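Local coordinates for protein putative NAD-dependent epimerase/dehydratase (Bacillus halodurans, PDB 3E8X) that binds NADP through a Rossmann-type domain and is probably an NAD(P)-dependent epimerase or dehydratase of the atypical short-chain dehydrogenase kind, its substrate unknown, at residues Met22-Gly28 and Asp86-Ala92; Arg35-Ser39 and Leu61-Ala66; Phe126-Ser130 and Ala154-Leu158. One frame throughout, in Å; residues are numbered along the deposited sequence.

Contact 1 of 3, residues Met22-Gly28 and Asp86-Ala92; sequences MRVLVVG and DAVVFAA. With NAP (NADP nicotinamide-adenine-dinucleotide phosphate), chain B.
Val27 and Phe90 pair side by side on neighbouring parallel strands, and both side chains leave the sheet on the face that also carries Leu25 and Val88. The CG1 methyl of Val27 comes obliquely to the Phe90 ring, 3.8 Å from Phe90 CD1, while its second methyl, CG2, lies 4.0 Å from Val88 CG1. Both reaches follow from one torsion: with CG1 opposite the backbone N (chi1 178°), the two methyls reach two alternate residues, Phe90 and Val88, of strand 87-90. On the other face Val24, Val26, Ala87 and Val89 line up; Val24 CG1 meets Val89 CG2 at 3.8 Å, and from helix 32-43 Leu41 packs on Val24 and Val26, and Leu37 on Val89.

The backbones are joined in parallel register, Leu25 and Val27 each giving and accepting bonds. Val89 N reaches Leu25 O at 2.8 Å and 174°, almost straight. At the start of the strands Asp86 turns back: its OD2 takes the Arg23 backbone N on the anti side at 2.9 Å, while Arg23 O accepts from both Asp86 N and Ala87 N. The guanidinium of Arg23 points elsewhere, to Asp68 and the carbonyl of Ser84.

At the far end the two chains draw together beside the cofactor. Gly28 has a positive phi, and a CB there would collide with Ala91 and Ala92; Ala92 CB instead sits 3.8 Å from Gly28 CA. Ala92 O lies 3.4 Å from O3D of NADP. The chemistry is thus graded along the strands: polar bonds from Asp86 at the start, then a parallel hydrogen-bonded ladder between two apolar faces, and small residues at the exit, where glycine permits the positive phi and the close approach of Ala92, next to NADP, as in a Rossmann fold.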
# COMPACT_ATOMS: atom_id res chain seq x y z
N MSE A 22 -21.46 -17.72 -14.93
CA MSE A 22 -20.04 -17.62 -14.68
C MSE A 22 -19.62 -18.43 -13.44
O MSE A 22 -20.39 -18.57 -12.50
CB MSE A 22 -19.67 -16.16 -14.49
CG MSE A 22 -20.13 -15.26 -15.64
SE MSE A 22 -19.64 -13.44 -15.21
CE MSE A 22 -18.04 -13.27 -16.36
N ARG A 23 -18.42 -18.98 -13.48
CA ARG A 23 -17.78 -19.53 -12.32
C ARG A 23 -17.08 -18.36 -11.61
O ARG A 23 -16.14 -17.79 -12.11
CB ARG A 23 -16.77 -20.61 -12.68
CG ARG A 23 -17.40 -21.87 -13.18
CD ARG A 23 -16.44 -23.08 -13.07
NE ARG A 23 -16.54 -23.82 -11.79
CZ ARG A 23 -15.53 -24.10 -10.95
NH1 ARG A 23 -15.77 -24.80 -9.86
NH2 ARG A 23 -14.29 -23.70 -11.17
N VAL A 24 -17.61 -18.01 -10.45
CA VAL A 24 -17.18 -16.84 -9.72
C VAL A 24 -16.47 -17.31 -8.45
O VAL A 24 -17.11 -17.93 -7.57
CB VAL A 24 -18.37 -15.93 -9.38
CG1 VAL A 24 -17.90 -14.63 -8.80
CG2 VAL A 24 -19.27 -15.71 -10.65
N LEU A 25 -15.16 -17.06 -8.40
CA LEU A 25 -14.38 -17.23 -7.18
C LEU A 25 -14.71 -16.12 -6.20
O LEU A 25 -14.50 -14.94 -6.50
CB LEU A 25 -12.89 -17.22 -7.45
CG LEU A 25 -11.96 -17.52 -6.26
CD1 LEU A 25 -12.15 -19.02 -5.77
CD2 LEU A 25 -10.52 -17.22 -6.74
N VAL A 26 -15.22 -16.51 -5.04
CA VAL A 26 -15.43 -15.56 -3.91
C VAL A 26 -14.26 -15.70 -2.90
O VAL A 26 -14.11 -16.72 -2.22
CB VAL A 26 -16.79 -15.74 -3.26
CG1 VAL A 26 -17.02 -14.61 -2.17
CG2 VAL A 26 -17.90 -15.64 -4.34
N VAL A 27 -13.37 -14.74 -2.95
CA VAL A 27 -12.20 -14.66 -2.04
C VAL A 27 -12.74 -14.02 -0.75
O VAL A 27 -13.43 -13.00 -0.77
CB VAL A 27 -11.06 -13.85 -2.66
CG1 VAL A 27 -9.85 -13.70 -1.69
CG2 VAL A 27 -10.65 -14.46 -4.01
N GLY A 28 -12.51 -14.67 0.37
CA GLY A 28 -13.11 -14.19 1.61
C GLY A 28 -14.50 -14.76 1.82
O GLY A 28 -15.31 -14.12 2.48
N ASP A 86 -14.16 -17.67 -14.10
CA ASP A 86 -14.54 -16.64 -15.08
C ASP A 86 -14.52 -15.22 -14.49
O ASP A 86 -14.40 -14.26 -15.24
CB ASP A 86 -15.97 -16.89 -15.60
CG ASP A 86 -16.11 -18.23 -16.30
OD1 ASP A 86 -15.28 -18.50 -17.18
OD2 ASP A 86 -17.04 -19.00 -15.98
N ALA A 87 -14.70 -15.11 -13.17
CA ALA A 87 -14.82 -13.81 -12.45
C ALA A 87 -14.31 -13.99 -11.03
O ALA A 87 -14.44 -15.07 -10.46
CB ALA A 87 -16.27 -13.30 -12.46
N VAL A 88 -13.69 -12.95 -10.48
CA VAL A 88 -13.23 -12.96 -9.09
C VAL A 88 -13.94 -11.87 -8.35
O VAL A 88 -14.05 -10.79 -8.86
CB VAL A 88 -11.70 -12.71 -8.97
CG1 VAL A 88 -11.26 -12.67 -7.48
CG2 VAL A 88 -10.90 -13.80 -9.71
N VAL A 89 -14.42 -12.18 -7.15
CA VAL A 89 -14.92 -11.12 -6.24
C VAL A 89 -13.97 -11.11 -5.02
O VAL A 89 -13.82 -12.13 -4.33
CB VAL A 89 -16.39 -11.36 -5.82
CG1 VAL A 89 -16.86 -10.36 -4.73
CG2 VAL A 89 -17.28 -11.30 -7.13
N PHE A 90 -13.31 -9.97 -4.79
CA PHE A 90 -12.47 -9.84 -3.60
C PHE A 90 -13.34 -9.29 -2.44
O PHE A 90 -13.65 -8.07 -2.39
CB PHE A 90 -11.24 -8.96 -3.86
CG PHE A 90 -10.24 -8.99 -2.72
CD1 PHE A 90 -9.29 -10.01 -2.63
CD2 PHE A 90 -10.31 -8.08 -1.69
CE1 PHE A 90 -8.39 -10.05 -1.58
CE2 PHE A 90 -9.41 -8.13 -0.63
CZ PHE A 90 -8.47 -9.11 -0.57
N ALA A 91 -13.73 -10.19 -1.55
CA ALA A 91 -14.56 -9.88 -0.40
C ALA A 91 -13.84 -10.19 0.93
O ALA A 91 -14.49 -10.36 1.96
CB ALA A 91 -15.93 -10.62 -0.50
N ALA A 92 -12.50 -10.27 0.91
CA ALA A 92 -11.70 -10.64 2.09
C ALA A 92 -11.31 -9.41 2.89
O ALA A 92 -11.30 -8.28 2.41
CB ALA A 92 -10.44 -11.42 1.67
PA NAP B . -15.91 -10.31 7.35
O1A NAP B . -14.77 -9.94 8.31
O2A NAP B . -17.17 -10.95 7.88
O5B NAP B . -15.23 -11.17 6.16
C5B NAP B . -13.80 -11.30 5.98
C4B NAP B . -13.38 -12.70 5.52
O4B NAP B . -11.99 -12.61 5.15
C3B NAP B . -13.48 -13.82 6.59
O3B NAP B . -14.32 -14.92 6.21
C2B NAP B . -12.06 -14.32 6.75
O2B NAP B . -11.90 -15.75 6.96
C1B NAP B . -11.44 -13.90 5.41
N9A NAP B . -9.96 -13.93 5.51
C8A NAP B . -9.20 -13.37 6.46
N7A NAP B . -7.91 -13.67 6.22
C5A NAP B . -7.87 -14.43 5.11
C6A NAP B . -6.84 -15.03 4.38
N6A NAP B . -5.56 -14.90 4.78
N1A NAP B . -7.12 -15.78 3.29
C2A NAP B . -8.38 -15.93 2.90
N3A NAP B . -9.40 -15.36 3.57
C4A NAP B . -9.17 -14.60 4.68
O3 NAP B . -16.34 -8.92 6.58
PN NAP B . -17.79 -8.53 5.95
O1N NAP B . -18.58 -7.89 7.05
O2N NAP B . -18.21 -9.71 5.10
O5D NAP B . -17.49 -7.25 5.02
C5D NAP B . -16.89 -7.40 3.74
C4D NAP B . -15.90 -6.26 3.56
O4D NAP B . -16.54 -4.99 3.58
C3D NAP B . -14.88 -6.23 4.69
O3D NAP B . -13.82 -7.15 4.38
C2D NAP B . -14.52 -4.75 4.83
O2D NAP B . -13.25 -4.44 4.29
C1D NAP B . -15.60 -4.00 4.02
N1N NAP B . -16.30 -2.88 4.73
C2N NAP B . -16.72 -2.98 6.01
C3N NAP B . -17.39 -1.91 6.63
C7N NAP B . -17.92 -1.98 8.04
O7N NAP B . -18.78 -1.16 8.40
N7N NAP B . -17.50 -2.98 8.84
C4N NAP B . -17.61 -0.73 5.91
C5N NAP B . -17.17 -0.65 4.60
C6N NAP B . -16.52 -1.74 4.04
P2B NAP B . -12.33 -16.56 8.32
O1X NAP B . -13.78 -16.94 8.13
O2X NAP B . -11.42 -17.78 8.32
O3X NAP B . -12.14 -15.54 9.42

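Contact 2 of 3, residues Arg35-Ser39 and Leu61-Ala66; sequences RYLLS and LRERGA
Arg35 and Leu61 meet where helix 32-43, the first helix of the Rossmann fold, packs beside helix 58-63, which ends in a Schellman motif at Gly65. The side chain of Arg35 runs extended over its neighbours from the second segment. Its CB lies 4.1 Å from Arg64 CD. The next atom, CG, meets two partners on the same side, Leu61 CD2 at 3.7 Å and Arg64 CD a little farther. CD then passes Arg64 NE at 3.9 Å, and NE comes near the same Leu61 methyl. At the tip, NH1 of Arg35 stands 4.0 Å from NH2 of Arg64, the two guanidinium planes only 15° apart; the like charges make no bond to each other, and Arg35 NH2 is instead held by the side-chain oxygen of Asn30, an NADP-binding residue. This brings the guanidinium end, not the stem, to the edge of the cofactor site.

Beneath these chains lies an apolar layer. Leu38 points at the second segment, its CD1 packing on Leu61 CD2 and CB, while its CD2 faces Ala66 CB. Leu38 also rests on Val26 and Pro48, and Leu61 on Ala50 and Val52, so the layer is continuous with the sheet.

The Schellman turn closes the shorter helix through Ala66 N bonded to Leu61 O and Gly65 N to Arg62 O. The phi of 130° at Gly65 suits glycine, and having no CB, which would strike Leu38 O, lets the backbones come close: Ser39 and Gly65 have their CA atoms 4.6 Å apart. Arg64 O faces Ser39, 3.3 Å from its CB.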
# COMPACT_ATOMS: atom_id res chain seq x y z
N ARG A 35 -20.89 -14.70 2.45
CA ARG A 35 -21.84 -15.73 2.67
C ARG A 35 -23.17 -15.45 1.98
O ARG A 35 -23.68 -16.35 1.28
CB ARG A 35 -22.08 -15.93 4.16
CG ARG A 35 -20.99 -16.76 4.81
CD ARG A 35 -21.31 -16.92 6.28
NE ARG A 35 -20.36 -17.81 6.94
CZ ARG A 35 -20.52 -18.24 8.18
NH1 ARG A 35 -21.60 -17.85 8.89
NH2 ARG A 35 -19.64 -19.08 8.72
N TYR A 36 -23.76 -14.27 2.21
CA TYR A 36 -24.94 -13.86 1.43
C TYR A 36 -24.70 -13.87 -0.08
O TYR A 36 -25.57 -14.33 -0.86
CB TYR A 36 -25.48 -12.50 1.88
CG TYR A 36 -25.80 -12.44 3.34
CD1 TYR A 36 -26.27 -13.59 4.01
CD2 TYR A 36 -25.66 -11.27 4.06
CE1 TYR A 36 -26.55 -13.58 5.37
CE2 TYR A 36 -25.96 -11.22 5.41
CZ TYR A 36 -26.43 -12.39 6.06
OH TYR A 36 -26.74 -12.41 7.41
N LEU A 37 -23.54 -13.35 -0.50
CA LEU A 37 -23.16 -13.37 -1.90
C LEU A 37 -23.19 -14.78 -2.55
O LEU A 37 -23.58 -14.90 -3.70
CB LEU A 37 -21.77 -12.75 -2.08
CG LEU A 37 -21.26 -12.52 -3.51
CD1 LEU A 37 -22.26 -11.68 -4.37
CD2 LEU A 37 -19.85 -11.94 -3.48
N LEU A 38 -22.82 -15.83 -1.83
CA LEU A 38 -22.88 -17.18 -2.43
C LEU A 38 -24.30 -17.50 -2.92
O LEU A 38 -24.51 -17.98 -4.03
CB LEU A 38 -22.41 -18.25 -1.43
CG LEU A 38 -20.94 -18.15 -0.97
CD1 LEU A 38 -20.62 -19.06 0.18
CD2 LEU A 38 -19.95 -18.37 -2.17
N SER A 39 -25.28 -17.20 -2.07
CA SER A 39 -26.67 -17.41 -2.41
C SER A 39 -27.16 -16.50 -3.53
O SER A 39 -27.85 -16.92 -4.43
CB SER A 39 -27.52 -17.24 -1.14
OG SER A 39 -28.89 -17.41 -1.44
N LEU A 61 -20.85 -23.67 3.64
CA LEU A 61 -20.86 -22.74 2.49
C LEU A 61 -21.51 -23.37 1.26
O LEU A 61 -22.20 -22.69 0.51
CB LEU A 61 -19.47 -22.20 2.19
CG LEU A 61 -18.89 -21.36 3.36
CD1 LEU A 61 -17.58 -20.97 2.94
CD2 LEU A 61 -19.81 -20.17 3.79
N ARG A 62 -21.34 -24.67 1.08
CA ARG A 62 -22.14 -25.40 0.09
C ARG A 62 -23.66 -25.28 0.37
O ARG A 62 -24.42 -25.08 -0.56
CB ARG A 62 -21.75 -26.88 0.05
CG ARG A 62 -20.39 -27.18 -0.45
CD ARG A 62 -20.15 -28.69 -0.60
NE ARG A 62 -18.77 -28.98 -0.99
CZ ARG A 62 -18.31 -28.99 -2.26
NH1 ARG A 62 -19.11 -28.75 -3.29
NH2 ARG A 62 -17.04 -29.25 -2.49
N GLU A 63 -24.09 -25.40 1.64
CA GLU A 63 -25.49 -25.22 2.03
C GLU A 63 -25.98 -23.79 1.70
O GLU A 63 -27.11 -23.59 1.28
CB GLU A 63 -25.68 -25.43 3.54
CG GLU A 63 -25.53 -26.87 4.00
CD GLU A 63 -25.76 -27.02 5.46
OE1 GLU A 63 -25.90 -26.00 6.16
OE2 GLU A 63 -25.80 -28.17 5.94
N ARG A 64 -25.12 -22.83 1.88
CA ARG A 64 -25.42 -21.40 1.57
C ARG A 64 -25.37 -21.02 0.08
O ARG A 64 -25.68 -19.88 -0.29
CB ARG A 64 -24.46 -20.54 2.36
CG ARG A 64 -24.59 -20.77 3.85
CD ARG A 64 -23.92 -19.60 4.56
NE ARG A 64 -24.13 -19.66 6.00
CZ ARG A 64 -25.17 -19.16 6.62
NH1 ARG A 64 -26.15 -18.55 5.96
NH2 ARG A 64 -25.24 -19.27 7.93
N GLY A 65 -24.98 -21.95 -0.77
CA GLY A 65 -24.96 -21.68 -2.20
C GLY A 65 -23.72 -21.99 -3.02
O GLY A 65 -23.78 -21.92 -4.23
N ALA A 66 -22.61 -22.35 -2.38
CA ALA A 66 -21.37 -22.62 -3.11
C ALA A 66 -21.47 -23.90 -3.92
O ALA A 66 -22.01 -24.93 -3.44
CB ALA A 66 -20.16 -22.68 -2.18

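Contact 3 of 3, residues Phe126-Ser130 and Ala154-Leu158; sequences FIMVS and ADDEL
OD2 of Asp155 is gripped by groups from two neighbouring strands: Ser130 OG donates to it at 2.6 Å, meeting the syn side, and Arg169 forms a salt bridge with the same oxygen. The other oxygen, OD1, lies against the Met128 (selenomethionine) CG at 3.2 Å. With its CG opposite the backbone N (chi1 169°) and the chain bent beyond it, Met128 carries its CE toward Ala154 CB, 4.2 Å away. Replacing Asp155 by alanine is likely to leave Ser130 OG and the Arg169 guanidinium without their shared buried acceptor and the hydroxyl free to turn, at a residue of the NADP pocket. One turn along the helix, Leu158 packs on Met128 and Phe126: its CD2 presses tightly on Met128 CB at 3.5 Å, and its CD1 makes an off-centre CH-pi contact with the Phe126 ring, 4.2 Å from the centroid and 29° off the normal. The segments run nearly antiparallel, 165° between directions, as expected within a beta-alpha-beta unit: helix 145-160 lies against strand 125-129 and leads to strand 164-174, while helix 100-121 packs alongside, touching Phe126 and Ala154.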
# COMPACT_ATOMS: atom_id res chain seq x y z
N PHE A 126 -13.35 -8.70 -12.56
CA PHE A 126 -12.92 -8.53 -11.19
C PHE A 126 -13.83 -7.51 -10.47
O PHE A 126 -13.95 -6.34 -10.89
CB PHE A 126 -11.46 -8.09 -11.16
CG PHE A 126 -10.79 -8.27 -9.82
CD1 PHE A 126 -9.80 -9.24 -9.65
CD2 PHE A 126 -11.09 -7.44 -8.75
CE1 PHE A 126 -9.18 -9.40 -8.43
CE2 PHE A 126 -10.47 -7.61 -7.51
CZ PHE A 126 -9.51 -8.59 -7.35
N ILE A 127 -14.46 -7.96 -9.39
CA ILE A 127 -15.25 -7.07 -8.53
C ILE A 127 -14.55 -6.90 -7.16
O ILE A 127 -14.30 -7.86 -6.43
CB ILE A 127 -16.70 -7.63 -8.30
CG1 ILE A 127 -17.25 -8.30 -9.60
CG2 ILE A 127 -17.64 -6.55 -7.63
CD1 ILE A 127 -17.35 -7.41 -10.77
N MSE A 128 -14.19 -5.65 -6.85
CA MSE A 128 -13.63 -5.28 -5.59
C MSE A 128 -14.73 -4.79 -4.63
O MSE A 128 -15.54 -3.92 -4.97
CB MSE A 128 -12.63 -4.17 -5.81
CG MSE A 128 -12.17 -3.50 -4.56
SE MSE A 128 -11.03 -4.78 -3.63
CE MSE A 128 -9.42 -4.74 -4.66
N VAL A 129 -14.75 -5.37 -3.44
CA VAL A 129 -15.55 -4.85 -2.32
C VAL A 129 -14.63 -3.98 -1.50
O VAL A 129 -13.77 -4.44 -0.80
CB VAL A 129 -16.17 -5.98 -1.47
CG1 VAL A 129 -17.06 -5.42 -0.37
CG2 VAL A 129 -16.94 -6.94 -2.38
N SER A 130 -14.84 -2.69 -1.65
CA SER A 130 -14.06 -1.68 -1.02
C SER A 130 -14.87 -1.02 0.10
O SER A 130 -15.52 -1.71 0.89
CB SER A 130 -13.62 -0.67 -2.11
OG SER A 130 -12.75 0.27 -1.59
N ALA A 154 -5.43 -0.52 -2.60
CA ALA A 154 -5.86 -1.73 -3.33
C ALA A 154 -6.73 -1.36 -4.51
O ALA A 154 -6.58 -1.90 -5.60
CB ALA A 154 -6.56 -2.74 -2.37
N ASP A 155 -7.64 -0.41 -4.31
CA ASP A 155 -8.47 0.11 -5.39
C ASP A 155 -7.64 0.69 -6.51
O ASP A 155 -7.93 0.48 -7.68
CB ASP A 155 -9.46 1.19 -4.87
CG ASP A 155 -10.60 0.61 -4.04
OD1 ASP A 155 -10.74 -0.64 -4.01
OD2 ASP A 155 -11.36 1.41 -3.43
N ASP A 156 -6.59 1.43 -6.15
CA ASP A 156 -5.71 2.03 -7.16
C ASP A 156 -4.91 1.01 -7.97
O ASP A 156 -4.73 1.17 -9.16
CB ASP A 156 -4.78 3.06 -6.52
CG ASP A 156 -5.50 4.33 -6.09
OD1 ASP A 156 -6.70 4.54 -6.45
OD2 ASP A 156 -4.89 5.09 -5.33
N GLU A 157 -4.47 -0.05 -7.33
CA GLU A 157 -3.84 -1.16 -8.02
C GLU A 157 -4.78 -1.78 -9.08
O GLU A 157 -4.39 -2.05 -10.21
CB GLU A 157 -3.39 -2.21 -6.99
CG GLU A 157 -2.60 -3.36 -7.61
CD GLU A 157 -1.10 -3.06 -7.79
OE1 GLU A 157 -0.56 -1.99 -7.37
OE2 GLU A 157 -0.44 -3.99 -8.31
N LEU A 158 -6.03 -2.00 -8.71
CA LEU A 158 -7.06 -2.50 -9.64
C LEU A 158 -7.31 -1.54 -10.79
O LEU A 158 -7.39 -1.96 -11.95
CB LEU A 158 -8.38 -2.77 -8.89
CG LEU A 158 -9.50 -3.52 -9.64
CD1 LEU A 158 -8.96 -4.78 -10.32
CD2 LEU A 158 -10.73 -3.83 -8.67

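Overall arrangement
The three contacts share one Rossmann-type sheet. Contact 2 is nested within the chain loop closed by contact 1, and contact 3 follows both. Centres of contacts 1 and 2 lie about 12 Å apart, joined where Leu37 and Leu38 of helix 32-43 pack on Val26 and Val89. Contact 3 is also about 12 Å from contact 1, strands 87-90 and 125-129 being neighbours: Phe90 N and Ile127 O lie 2.9 Å apart, a probable hydrogen bond. Contacts 2 and 3 do not touch; their centres are about 22 Å apart, across the chain's centre. Contact 1 lies in the sheet between the helices of contacts 2 and 3, and Gly28, Ala92 and Ser130 help line the NADP pocket.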